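Giardin subunit alpha-1 (Giardia intestinalis, PDB 4EVF) is an annexin that binds calcium and phosphatidylserine-containing membranes, and is involved in attachment of the parasite to the intestinal mucosa and in its cytoskeletal remodelling. Local coordinates at residues A32-R35 against E36-A39; V111-Y114 against T115-K119; T180-S183 against A184-R187; N197-S200 against I201-I205; Y233-N236 against C237-D241. All blocks are in the same frame, centred on the assembly; numbering follows the deposited sequence.

Contact 1: residues A32-R35 against E36-A39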
loop_
_atom_site.group_PDB
_atom_site.type_symbol
_atom_site.label_atom_id
_atom_site.label_comp_id
_atom_site.label_asym_id
_atom_site.label_seq_id
_atom_site.Cartn_x
_atom_site.Cartn_y
_atom_site.Cartn_z
ATOM N N ALA A 32 -7.242 0.994 11.788
ATOM C CA ALA A 32 -7.539 -0.397 11.473
ATOM C C ALA A 32 -7.818 -1.180 12.758
ATOM O O ALA A 32 -8.782 -1.938 12.827
ATOM C CB ALA A 32 -6.399 -1.018 10.701
ATOM N N GLU A 33 -6.973 -0.976 13.767
ATOM C CA GLU A 33 -7.132 -1.611 15.074
ATOM C C GLU A 33 -8.458 -1.226 15.717
ATOM O O GLU A 33 -9.146 -2.079 16.287
ATOM C CB GLU A 33 -5.974 -1.216 16.006
ATOM C CG GLU A 33 -4.602 -1.760 15.583
ATOM C CD GLU A 33 -3.891 -0.922 14.509
ATOM O OE1 GLU A 33 -4.461 0.069 13.990
ATOM O OE2 GLU A 33 -2.733 -1.265 14.187
ATOM N N SER A 34 -8.816 0.054 15.631
ATOM C CA SER A 34 -10.083 0.528 16.197
ATOM C C SER A 34 -11.269 -0.076 15.454
ATOM O O SER A 34 -12.251 -0.488 16.061
ATOM C CB SER A 34 -10.183 2.057 16.167
ATOM O OG SER A 34 -9.278 2.681 17.067
ATOM N N ARG A 35 -11.186 -0.125 14.130
ATOM C CA ARG A 35 -12.246 -0.774 13.373
ATOM C C ARG A 35 -12.405 -2.263 13.696
ATOM O O ARG A 35 -13.513 -2.808 13.591
ATOM C CB ARG A 35 -12.075 -0.537 11.871
ATOM C CG ARG A 35 -12.292 0.916 11.495
ATOM C CD ARG A 35 -12.258 1.091 9.983
ATOM N NE ARG A 35 -11.206 0.275 9.390
ATOM C CZ ARG A 35 -10.078 0.765 8.904
ATOM N NH1 ARG A 35 -9.865 2.072 8.932
ATOM N NH2 ARG A 35 -9.176 -0.044 8.386
ATOM N N GLU A 36 -11.317 -2.920 14.095
ATOM C CA GLU A 36 -11.411 -4.311 14.584
ATOM C C GLU A 36 -12.260 -4.412 15.863
ATOM O O GLU A 36 -13.092 -5.311 15.996
ATOM C CB GLU A 36 -10.028 -4.914 14.827
ATOM C CG GLU A 36 -9.141 -4.992 13.579
ATOM C CD GLU A 36 -7.817 -5.695 13.853
ATOM O OE1 GLU A 36 -7.254 -5.508 14.958
ATOM O OE2 GLU A 36 -7.354 -6.452 12.973
ATOM N N LYS A 37 -12.029 -3.500 16.805
ATOM C CA LYS A 37 -12.844 -3.416 18.021
ATOM C C LYS A 37 -14.311 -3.215 17.663
ATOM O O LYS A 37 -15.194 -3.897 18.194
ATOM C CB LYS A 37 -12.384 -2.263 18.920
ATOM C CG LYS A 37 -11.049 -2.480 19.595
ATOM C CD LYS A 37 -10.807 -1.453 20.714
ATOM C CE LYS A 37 -10.515 -0.062 20.163
ATOM N NZ LYS A 37 -10.158 0.932 21.232
ATOM N N ILE A 38 -14.569 -2.276 16.755
ATOM C CA ILE A 38 -15.930 -1.963 16.342
ATOM C C ILE A 38 -16.616 -3.181 15.723
ATOM O O ILE A 38 -17.780 -3.464 16.013
ATOM C CB ILE A 38 -15.953 -0.779 15.339
ATOM C CG1 ILE A 38 -15.408 0.493 16.006
ATOM C CG2 ILE A 38 -17.363 -0.571 14.799
ATOM C CD1 ILE A 38 -15.122 1.646 15.035
ATOM N N ALA A 39 -15.886 -3.904 14.875
ATOM C CA ALA A 39 -16.424 -5.097 14.231
ATOM C C ALA A 39 -16.772 -6.163 15.270
ATOM O O ALA A 39 -17.743 -6.911 15.106
ATOM C CB ALA A 39 -15.428 -5.654 13.236
#

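Contact 2: residues V111-Y114 against T115-K119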
loop_
_atom_site.group_PDB
_atom_site.type_symbol
_atom_site.label_atom_id
_atom_site.label_comp_id
_atom_site.label_asym_id
_atom_site.label_seq_id
_atom_site.Cartn_x
_atom_site.Cartn_y
_atom_site.Cartn_z
ATOM N N VAL A 111 1.814 -12.965 6.169
ATOM C CA VAL A 111 2.426 -14.247 5.842
ATOM C C VAL A 111 1.737 -15.346 6.636
ATOM O O VAL A 111 1.463 -16.414 6.102
ATOM C CB VAL A 111 3.941 -14.258 6.136
ATOM C CG1 VAL A 111 4.490 -15.698 6.107
ATOM C CG2 VAL A 111 4.686 -13.355 5.147
ATOM N N ALA A 112 1.448 -15.072 7.906
ATOM C CA ALA A 112 0.748 -16.039 8.747
ATOM C C ALA A 112 -0.682 -16.255 8.249
ATOM O O ALA A 112 -1.180 -17.380 8.221
ATOM C CB ALA A 112 0.770 -15.606 10.219
ATOM N N ALA A 113 -1.336 -15.183 7.813
ATOM C CA ALA A 113 -2.694 -15.313 7.315
ATOM C C ALA A 113 -2.709 -16.170 6.053
ATOM O O ALA A 113 -3.614 -16.976 5.848
ATOM C CB ALA A 113 -3.306 -13.951 7.058
ATOM N N TYR A 114 -1.684 -16.004 5.225
ATOM C CA TYR A 114 -1.589 -16.722 3.963
ATOM C C TYR A 114 -1.493 -18.227 4.198
ATOM O O TYR A 114 -2.112 -19.022 3.494
ATOM C CB TYR A 114 -0.386 -16.225 3.162
ATOM C CG TYR A 114 -0.404 -16.635 1.703
ATOM C CD1 TYR A 114 0.090 -17.875 1.301
ATOM C CD2 TYR A 114 -0.908 -15.779 0.728
ATOM C CE1 TYR A 114 0.075 -18.257 -0.031
ATOM C CE2 TYR A 114 -0.928 -16.153 -0.616
ATOM C CZ TYR A 114 -0.434 -17.393 -0.987
ATOM O OH TYR A 114 -0.446 -17.768 -2.314
ATOM N N THR A 115 -0.715 -18.620 5.199
ATOM C CA THR A 115 -0.609 -20.033 5.542
ATOM C C THR A 115 -1.949 -20.571 6.024
ATOM O O THR A 115 -2.359 -21.675 5.665
ATOM C CB THR A 115 0.469 -20.265 6.598
ATOM O OG1 THR A 115 1.744 -19.953 6.027
ATOM C CG2 THR A 115 0.473 -21.712 7.055
ATOM N N ARG A 116 -2.642 -19.774 6.825
ATOM C CA ARG A 116 -3.918 -20.190 7.373
ATOM C C ARG A 116 -4.944 -20.365 6.265
ATOM O O ARG A 116 -5.743 -21.298 6.290
ATOM C CB ARG A 116 -4.405 -19.162 8.389
ATOM C CG ARG A 116 -5.310 -19.727 9.467
ATOM C CD ARG A 116 -5.521 -18.702 10.568
ATOM N NE ARG A 116 -5.921 -17.424 9.995
ATOM C CZ ARG A 116 -5.209 -16.304 10.064
ATOM N NH1 ARG A 116 -4.045 -16.281 10.712
ATOM N NH2 ARG A 116 -5.676 -15.198 9.493
ATOM N N MET A 117 -4.908 -19.467 5.286
ATOM C CA MET A 117 -5.924 -19.419 4.244
ATOM C C MET A 117 -5.683 -20.423 3.112
ATOM O O MET A 117 -6.632 -20.980 2.555
ATOM C CB MET A 117 -6.024 -17.991 3.677
ATOM C CG MET A 117 -6.390 -16.924 4.716
ATOM S SD MET A 117 -6.223 -15.198 4.167
ATOM C CE MET A 117 -7.705 -14.977 3.178
ATOM N N PHE A 118 -4.420 -20.654 2.766
ATOM C CA PHE A 118 -4.111 -21.433 1.567
ATOM C C PHE A 118 -3.212 -22.637 1.832
ATOM O O PHE A 118 -2.948 -23.428 0.921
ATOM C CB PHE A 118 -3.483 -20.533 0.498
ATOM C CG PHE A 118 -4.229 -19.253 0.284
ATOM C CD1 PHE A 118 -3.737 -18.057 0.789
ATOM C CD2 PHE A 118 -5.432 -19.242 -0.406
ATOM C CE1 PHE A 118 -4.421 -16.871 0.598
ATOM C CE2 PHE A 118 -6.131 -18.054 -0.601
ATOM C CZ PHE A 118 -5.628 -16.868 -0.095
ATOM N N LYS A 119 -2.749 -22.774 3.073
ATOM C CA LYS A 119 -1.892 -23.897 3.457
ATOM C C LYS A 119 -0.673 -23.988 2.545
ATOM O O LYS A 119 -0.255 -25.078 2.155
ATOM C CB LYS A 119 -2.679 -25.214 3.444
ATOM C CG LYS A 119 -3.413 -25.549 4.750
ATOM C CD LYS A 119 -4.347 -24.430 5.198
ATOM C CE LYS A 119 -5.238 -24.863 6.362
ATOM N NZ LYS A 119 -4.477 -25.619 7.405
HETATM O O HOH W 1 2.640 -18.046 4.399
#

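Contact 3: residues T180-S183 against A184-R187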
loop_
_atom_site.group_PDB
_atom_site.type_symbol
_atom_site.label_atom_id
_atom_site.label_comp_id
_atom_site.label_asym_id
_atom_site.label_seq_id
_atom_site.Cartn_x
_atom_site.Cartn_y
_atom_site.Cartn_z
ATOM N N THR A 180 17.829 -3.688 1.866
ATOM C CA THR A 180 18.259 -3.820 3.269
ATOM C C THR A 180 18.520 -2.513 4.028
ATOM O O THR A 180 18.742 -2.528 5.248
ATOM C CB THR A 180 19.535 -4.712 3.406
ATOM O OG1 THR A 180 20.643 -4.083 2.755
ATOM C CG2 THR A 180 19.317 -6.104 2.808
ATOM N N VAL A 181 18.532 -1.387 3.329
ATOM C CA VAL A 181 18.783 -0.121 4.004
ATOM C C VAL A 181 17.590 0.239 4.885
ATOM O O VAL A 181 16.443 0.099 4.468
ATOM C CB VAL A 181 19.085 1.034 3.017
ATOM C CG1 VAL A 181 17.831 1.430 2.256
ATOM C CG2 VAL A 181 19.641 2.232 3.764
ATOM N N PRO A 182 17.857 0.684 6.123
ATOM C CA PRO A 182 16.756 1.116 6.985
ATOM C C PRO A 182 16.198 2.433 6.474
ATOM O O PRO A 182 16.957 3.243 5.959
ATOM C CB PRO A 182 17.428 1.299 8.357
ATOM C CG PRO A 182 18.683 0.448 8.291
ATOM C CD PRO A 182 19.134 0.584 6.855
ATOM N N SER A 183 14.889 2.631 6.590
ATOM C CA SER A 183 14.271 3.860 6.116
ATOM C C SER A 183 14.879 5.089 6.773
ATOM O O SER A 183 15.117 6.107 6.117
ATOM C CB SER A 183 12.764 3.844 6.379
ATOM O OG SER A 183 12.139 2.799 5.663
ATOM N N ALA A 184 15.123 4.996 8.079
ATOM C CA ALA A 184 15.631 6.144 8.815
ATOM C C ALA A 184 16.948 6.638 8.226
ATOM O O ALA A 184 17.239 7.822 8.285
ATOM C CB ALA A 184 15.789 5.807 10.294
ATOM N N GLU A 185 17.731 5.722 7.657
ATOM C CA GLU A 185 19.024 6.061 7.063
ATOM C C GLU A 185 18.852 6.503 5.625
ATOM O O GLU A 185 19.604 7.338 5.116
ATOM C CB GLU A 185 19.965 4.853 7.118
ATOM C CG GLU A 185 20.129 4.273 8.517
ATOM C CD GLU A 185 21.326 3.349 8.649
ATOM O OE1 GLU A 185 21.828 2.851 7.609
ATOM O OE2 GLU A 185 21.773 3.127 9.799
ATOM N N TYR A 186 17.856 5.940 4.960
ATOM C CA TYR A 186 17.673 6.236 3.538
ATOM C C TYR A 186 17.486 7.725 3.272
ATOM O O TYR A 186 18.124 8.288 2.380
ATOM C CB TYR A 186 16.499 5.447 2.971
ATOM C CG TYR A 186 16.319 5.641 1.477
ATOM C CD1 TYR A 186 17.110 4.941 0.572
ATOM C CD2 TYR A 186 15.361 6.520 0.975
ATOM C CE1 TYR A 186 16.945 5.102 -0.800
ATOM C CE2 TYR A 186 15.190 6.686 -0.403
ATOM C CZ TYR A 186 15.988 5.975 -1.281
ATOM O OH TYR A 186 15.842 6.124 -2.653
ATOM N N ARG A 187 16.628 8.362 4.064
ATOM C CA ARG A 187 16.283 9.771 3.870
ATOM C C ARG A 187 17.507 10.695 3.835
ATOM O O ARG A 187 17.654 11.504 2.907
ATOM C CB ARG A 187 15.264 10.210 4.932
ATOM C CG ARG A 187 14.241 9.105 5.238
ATOM C CD ARG A 187 13.101 9.528 6.164
ATOM N NE ARG A 187 11.977 8.593 6.050
ATOM C CZ ARG A 187 11.654 7.667 6.953
ATOM N NH1 ARG A 187 12.352 7.545 8.084
ATOM N NH2 ARG A 187 10.614 6.866 6.732
#

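Contact 4: residues N197-S200 against I201-I205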
loop_
_atom_site.group_PDB
_atom_site.type_symbol
_atom_site.label_atom_id
_atom_site.label_comp_id
_atom_site.label_asym_id
_atom_site.label_seq_id
_atom_site.Cartn_x
_atom_site.Cartn_y
_atom_site.Cartn_z
ATOM N N ASN A 197 25.515 14.984 -6.140
ATOM C CA ASN A 197 25.626 14.392 -7.469
ATOM C C ASN A 197 24.771 15.123 -8.482
ATOM O O ASN A 197 23.859 15.855 -8.110
ATOM C CB ASN A 197 25.225 12.923 -7.422
ATOM C CG ASN A 197 26.039 12.139 -6.417
ATOM O OD1 ASN A 197 25.492 11.405 -5.588
ATOM N ND2 ASN A 197 27.353 12.296 -6.476
ATOM N N GLY A 198 25.054 14.909 -9.759
ATOM C CA GLY A 198 24.290 15.560 -10.808
ATOM C C GLY A 198 22.815 15.207 -10.724
ATOM O O GLY A 198 21.952 16.073 -10.858
ATOM N N LYS A 199 22.534 13.927 -10.488
ATOM C CA LYS A 199 21.170 13.427 -10.424
ATOM C C LYS A 199 20.741 13.155 -9.000
ATOM O O LYS A 199 21.574 12.985 -8.117
ATOM C CB LYS A 199 21.038 12.129 -11.229
ATOM C CG LYS A 199 21.215 12.331 -12.715
ATOM C CD LYS A 199 21.272 11.026 -13.482
ATOM C CE LYS A 199 21.452 11.310 -14.968
ATOM N NZ LYS A 199 21.782 10.076 -15.745
ATOM N N SER A 200 19.432 13.110 -8.791
ATOM C CA SER A 200 18.876 12.570 -7.559
ATOM C C SER A 200 18.761 11.050 -7.716
ATOM O O SER A 200 18.912 10.510 -8.833
ATOM C CB SER A 200 17.488 13.149 -7.320
ATOM O OG SER A 200 16.604 12.691 -8.329
ATOM N N ILE A 201 18.462 10.360 -6.619
ATOM C CA ILE A 201 18.291 8.909 -6.680
ATOM C C ILE A 201 17.217 8.524 -7.710
ATOM O O ILE A 201 17.415 7.592 -8.500
ATOM C CB ILE A 201 17.992 8.271 -5.284
ATOM C CG1 ILE A 201 19.078 8.652 -4.262
ATOM C CG2 ILE A 201 17.930 6.775 -5.392
ATOM C CD1 ILE A 201 19.008 7.870 -2.930
ATOM N N GLU A 202 16.098 9.251 -7.725
ATOM C CA GLU A 202 15.006 8.961 -8.664
ATOM C C GLU A 202 15.462 9.036 -10.126
ATOM O O GLU A 202 15.051 8.222 -10.958
ATOM C CB GLU A 202 13.828 9.921 -8.480
ATOM C CG GLU A 202 13.446 10.237 -7.050
ATOM C CD GLU A 202 14.145 11.476 -6.512
ATOM O OE1 GLU A 202 13.781 12.602 -6.925
ATOM O OE2 GLU A 202 15.052 11.325 -5.670
ATOM N N GLN A 203 16.280 10.035 -10.443
ATOM C CA GLN A 203 16.779 10.210 -11.806
ATOM C C GLN A 203 17.770 9.106 -12.156
ATOM O O GLN A 203 17.775 8.574 -13.281
ATOM C CB GLN A 203 17.407 11.599 -11.963
ATOM C CG GLN A 203 16.402 12.709 -11.693
ATOM C CD GLN A 203 17.003 14.100 -11.718
ATOM O OE1 GLN A 203 16.420 15.022 -12.285
ATOM N NE2 GLN A 203 18.157 14.264 -11.094
ATOM N N ALA A 204 18.589 8.743 -11.171
ATOM C CA ALA A 204 19.528 7.641 -11.317
ATOM C C ALA A 204 18.800 6.342 -11.651
ATOM O O ALA A 204 19.215 5.616 -12.547
ATOM C CB ALA A 204 20.394 7.490 -10.058
ATOM N N ILE A 205 17.705 6.071 -10.941
ATOM C CA ILE A 205 16.888 4.893 -11.196
ATOM C C ILE A 205 16.398 4.876 -12.648
ATOM O O ILE A 205 16.436 3.846 -13.327
ATOM C CB ILE A 205 15.673 4.823 -10.232
ATOM C CG1 ILE A 205 16.139 4.624 -8.789
ATOM C CG2 ILE A 205 14.733 3.690 -10.613
ATOM C CD1 ILE A 205 14.999 4.475 -7.809
HETATM O O HOH W 2 14.353 13.877 -8.999
#

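Contact 5: residues Y233-N236 against C237-D241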
loop_
_atom_site.group_PDB
_atom_site.type_symbol
_atom_site.label_atom_id
_atom_site.label_comp_id
_atom_site.label_asym_id
_atom_site.label_seq_id
_atom_site.Cartn_x
_atom_site.Cartn_y
_atom_site.Cartn_z
ATOM N N TYR A 233 2.016 8.680 -4.443
ATOM C CA TYR A 233 2.407 8.248 -5.783
ATOM C C TYR A 233 1.474 7.191 -6.391
ATOM O O TYR A 233 1.085 7.265 -7.561
ATOM C CB TYR A 233 3.840 7.708 -5.743
ATOM C CG TYR A 233 4.282 7.076 -7.052
ATOM C CD1 TYR A 233 4.410 7.847 -8.206
ATOM C CD2 TYR A 233 4.576 5.720 -7.133
ATOM C CE1 TYR A 233 4.811 7.287 -9.402
ATOM C CE2 TYR A 233 4.982 5.145 -8.343
ATOM C CZ TYR A 233 5.093 5.941 -9.471
ATOM O OH TYR A 233 5.492 5.399 -10.683
ATOM N N LEU A 234 1.146 6.177 -5.603
ATOM C CA LEU A 234 0.261 5.141 -6.083
ATOM C C LEU A 234 -1.168 5.675 -6.233
ATOM O O LEU A 234 -1.888 5.269 -7.129
ATOM C CB LEU A 234 0.322 3.918 -5.153
ATOM C CG LEU A 234 1.590 3.041 -5.126
ATOM C CD1 LEU A 234 1.574 1.917 -4.079
ATOM C CD2 LEU A 234 1.959 2.498 -6.502
ATOM N N ILE A 235 -1.574 6.692 -5.593
ATOM C CA ILE A 235 -2.908 7.273 -5.814
ATOM C C ILE A 235 -2.923 8.099 -7.082
ATOM O O ILE A 235 -3.878 8.052 -7.857
ATOM C CB ILE A 235 -3.353 8.127 -4.617
ATOM C CG1 ILE A 235 -3.727 7.209 -3.453
ATOM C CG2 ILE A 235 -4.524 9.034 -4.978
ATOM C CD1 ILE A 235 -3.980 7.968 -2.159
ATOM N N ASN A 236 -1.839 8.830 -7.307
ATOM C CA ASN A 236 -1.693 9.582 -8.544
ATOM C C ASN A 236 -1.687 8.647 -9.778
ATOM O O ASN A 236 -2.343 8.930 -10.785
ATOM C CB ASN A 236 -0.445 10.465 -8.465
ATOM C CG ASN A 236 -0.265 11.332 -9.691
ATOM O OD1 ASN A 236 0.614 11.072 -10.516
ATOM N ND2 ASN A 236 -1.096 12.366 -9.821
ATOM N N CYS A 237 -0.959 7.535 -9.682
ATOM C CA CYS A 237 -0.962 6.510 -10.716
ATOM C C CYS A 237 -2.386 6.040 -10.996
ATOM O O CYS A 237 -2.802 5.973 -12.153
ATOM C CB CYS A 237 -0.083 5.311 -10.329
ATOM S SG CYS A 237 1.703 5.632 -10.177
ATOM N N ALA A 238 -3.134 5.718 -9.941
ATOM C CA ALA A 238 -4.522 5.298 -10.107
ATOM C C ALA A 238 -5.359 6.371 -10.793
ATOM O O ALA A 238 -6.216 6.068 -11.626
ATOM C CB ALA A 238 -5.150 4.920 -8.744
ATOM N N CYS A 239 -5.137 7.628 -10.441
ATOM C CA CYS A 239 -5.901 8.686 -11.090
ATOM C C CYS A 239 -5.557 8.717 -12.576
ATOM O O CYS A 239 -6.448 8.689 -13.439
ATOM C CB CYS A 239 -5.635 10.036 -10.433
ATOM S SG CYS A 239 -6.419 10.230 -8.806
ATOM N N ASN A 240 -4.258 8.747 -12.865
ATOM C CA ASN A 240 -3.762 8.765 -14.242
ATOM C C ASN A 240 -4.104 7.532 -15.093
ATOM O O ASN A 240 -4.197 7.621 -16.318
ATOM C CB ASN A 240 -2.252 9.012 -14.248
ATOM C CG ASN A 240 -1.889 10.344 -13.629
ATOM O OD1 ASN A 240 -2.719 11.256 -13.567
ATOM N ND2 ASN A 240 -0.647 10.470 -13.167
ATOM N N ASP A 241 -4.274 6.382 -14.455
ATOM C CA ASP A 241 -4.692 5.183 -15.167
ATOM C C ASP A 241 -6.210 5.140 -15.294
ATOM O O ASP A 241 -6.830 4.088 -15.112
ATOM C CB ASP A 241 -4.204 3.921 -14.454
ATOM C CG ASP A 241 -2.697 3.780 -14.478
ATOM O OD1 ASP A 241 -2.033 4.522 -15.243
ATOM O OD2 ASP A 241 -2.176 2.918 -13.738
HETATM O O HOH W 3 -1.565 14.158 -12.684
#

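Contact 1: residues A32-R35 against E36-A39
E36 leans back along the helix onto A32 and E33, one turn earlier. With CG beside its own backbone N (chi1 -61°), that methylene comes within 3.2 Å of A32 O, and the chain beyond it runs on extended until OE1 lies 3.9 Å from E33 CA. E33 takes a different course, and the two carboxylates stay apart, with 6.2 Å between E33 OE2 and E36 OE1. R74 makes long, weak ion pairs with both, which would probably ease the repulsion of two like charges. S34 is met by two residues from the following turn. I38 turns CG1 back to 3.3 Å from S34 O, while K37 brings CE to 4.0 Å from S34 CA, the aliphatic part of the lysine lying alongside the serine. These are the opening turns of helix 32-46, in the range predicted as the first annexin repeat, and the backbone closes regular i to i+4 bonds here: I38 N to S34 O is 3.0 Å and A39 N to R35 O is 2.9 Å. I38 is buried against I7 and L11 of helix 4-16, which also receives K37 at V4. R35 swings to the buried side instead, its chain bent so that the guanidinium lays one face over A32 CA, 3.5 Å above the plane, while NE gives a hydrogen bond to L70 O. At the start of the helix A32 N binds D257 OD2, a tie between the predicted first and fourth repeats.

Contact 2: residues V111-Y114 against T115-K119
Between V111 and F118 the backbone keeps i to i+4 hydrogen bonds, F118 N to Y114 O at 2.9 Å among them, and K119 then leaves the helix with a positive phi of 55°. Y114 and F118 carry the side-chain contact. Their rings form an edge-to-face pair, centroids 4.6 Å apart and planes at 52°, in which F118 CD1 sits over the centre of the Y114 ring, 3.6 Å from Y114 CD2. Y114 gets its ring there by placing CG anti to the backbone N (chi1 -165°), and its hydroxyl is held by D125 and R83. R116 folds back at chi3 so that A113 CA lies over one face of its guanidinium, with NH2 3.6 Å from A113 CB; the same NH2 makes a salt bridge to E76. M117 CG rests 3.0 Å from A113 O. At the exposed edge one water joins V111 O, to which it donates at 2.6 Å, with T115 OG1 at 2.7 Å. M117 and F118 also touch helix 74-87, and the whole is a helix C-terminus packed on a neighbouring helix within the predicted second repeat of the all-helical annexin fold.

Contact 3: residues T180-S183 against A184-R187
E185 lies across the ring of P182, at the start of helix 183-196 in the predicted third annexin repeat. P182 is the N-cap residue, so its carbonyl takes the first bonds of the helix: Y186 N at 3.0 Å from P182 O, and E185 N more weakly.

From E185, CB stands 3.6 Å from P182 O. Because CG lies beside the backbone N (chi1 -54°), the chain heads back over the proline, CG meeting P182 CB at 4.0 Å. CD then passes P182 CG at 3.9 Å, and OE1 ends 3.6 Å from P182 CD. The proline ring flanks the glutamate from CG to OE1, while the carboxylate is bound by the loop that precedes helix 155-167, OE1 accepting from R151 N and OE2 bonded to S150 OG. Both oxygens are engaged, which fixes the rotation of the group and fastens the loop at 150-151 to the helix start.

On another side V181 brings CG1 to the Y186 ring; the tyrosine holds its hydroxyl on H221 and packs with V181 against L224 of helix 211-225. R187 runs extended from CG to NE and returns along the helix to S183. Its NE gives a hydrogen bond to L225 O, and R187 N reaches S183 O only by a weak bond. That carbonyl oxygen lies over one face of the guanidinium, offset toward its rim, with R187 CG 3.2 Å from S183 O and NH2 3.7 Å from S183 CB.

Contact 4: residues N197-S200 against I201-I205
S200 and E202 bring hydroxyl and carboxylate together at the N-terminus of helix 201-208. S200 is the N-cap: its OG stands between the backbone N and the carbonyl carbon (chi1 66°), turned in over the helix start, where it accepts a weak capping bond from Q203 N at 3.4 Å. The serine carbonyl does the firmer work, with A204 N 2.9 Å from S200 O.

E202 is sharply bent at chi2 (92°), which curls its carboxylate back beside the serine; OE1 comes to 3.2 Å from S200 OG. A single water spans the two, 2.6 Å from S200 OG and donating to E202 OE1 at 2.5 Å.

K199 and Q203 meet at a slant on another side of the turn. The lysine chain is extended and its methylenes press on the base of the glutamine, K199 CB lying 3.7 Å from Q203 CB. The lysine carries on past it to a hydrogen bond between NZ and T207 OG1, spanning the outer face of the helix. I201, A204 and I205 point inward instead, where helices 155-167, 183-196 and 211-225 receive them; this helix start lies within the predicted third annexin repeat.

The chemistry is that of a serine N-cap with a water between its hydroxyl and a carboxylate, at a helix N-terminus whose dipole would probably favour the charged form of E202.

Contact 5: residues Y233-N236 against C237-D241
C237 sets its sulfur over one face of the Y233 ring, a sulfur-aromatic contact made within one turn of a helix. SG is 3.6 Å from the ring centroid and 19° off the ring normal, shifted toward the hydroxyl end, where the approach to Y233 CZ is 3.5 Å. The first torsions bring the two together: the tyrosine sets CG anti to the backbone N (chi1 173°), while the cysteine keeps SG beside its own N, which returns it toward the preceding turn. The ring is further packed by aromatic residues of helix 211-225, meeting Y218 edge-to-face and F222 at a shallower angle.

N236 and N240 form the polar side. Their amide planes stand 86° apart, with N236 OD1 3.0 Å from N240 ND2. A water links the other ends, donating to N240 OD1 at 3.2 Å and accepting weakly from N236 ND2. That same ND2 has a hydrogen bond to Y266 OH, so the N236 amide is tied into the neighbouring loop. The main-chain bond between the same two asparagines, N240 N to N236 O, measures 2.8 Å.

On the buried flank I235 CG2 lies 4.4 Å from C239 SG; I235 goes on to helix 245-255, and C239 to C279 of helix 272-279. With partners in several helices, the last turns of helix 227-240 are largely buried on one flank, within the predicted fourth repeat of the all-helical annexin fold.

How the contacts relate
All five are local contacts, and they follow one another along the chain. Contact 1 lies on the opening turns of its helix; contacts 2 and 5 run to helix C-termini; contacts 3 and 4 run from a loop into a helix, through an N-cap. Only contacts 3 and 4 touch, where Y186 OH meets I201 CG2 at 3.5 Å, joining successive helices. Contact 5 is the buried one, about 12 Å from the chain's centre, and relies on sulfur and aromatic groups. The other four are partly buried. Contact 4, about 24 Å out, depends on water and a serine cap. Contact 1 has carboxylates outside and a buried arginine and isoleucine inside, contact 2 pairs rings, and contact 3 sets carboxylate against proline.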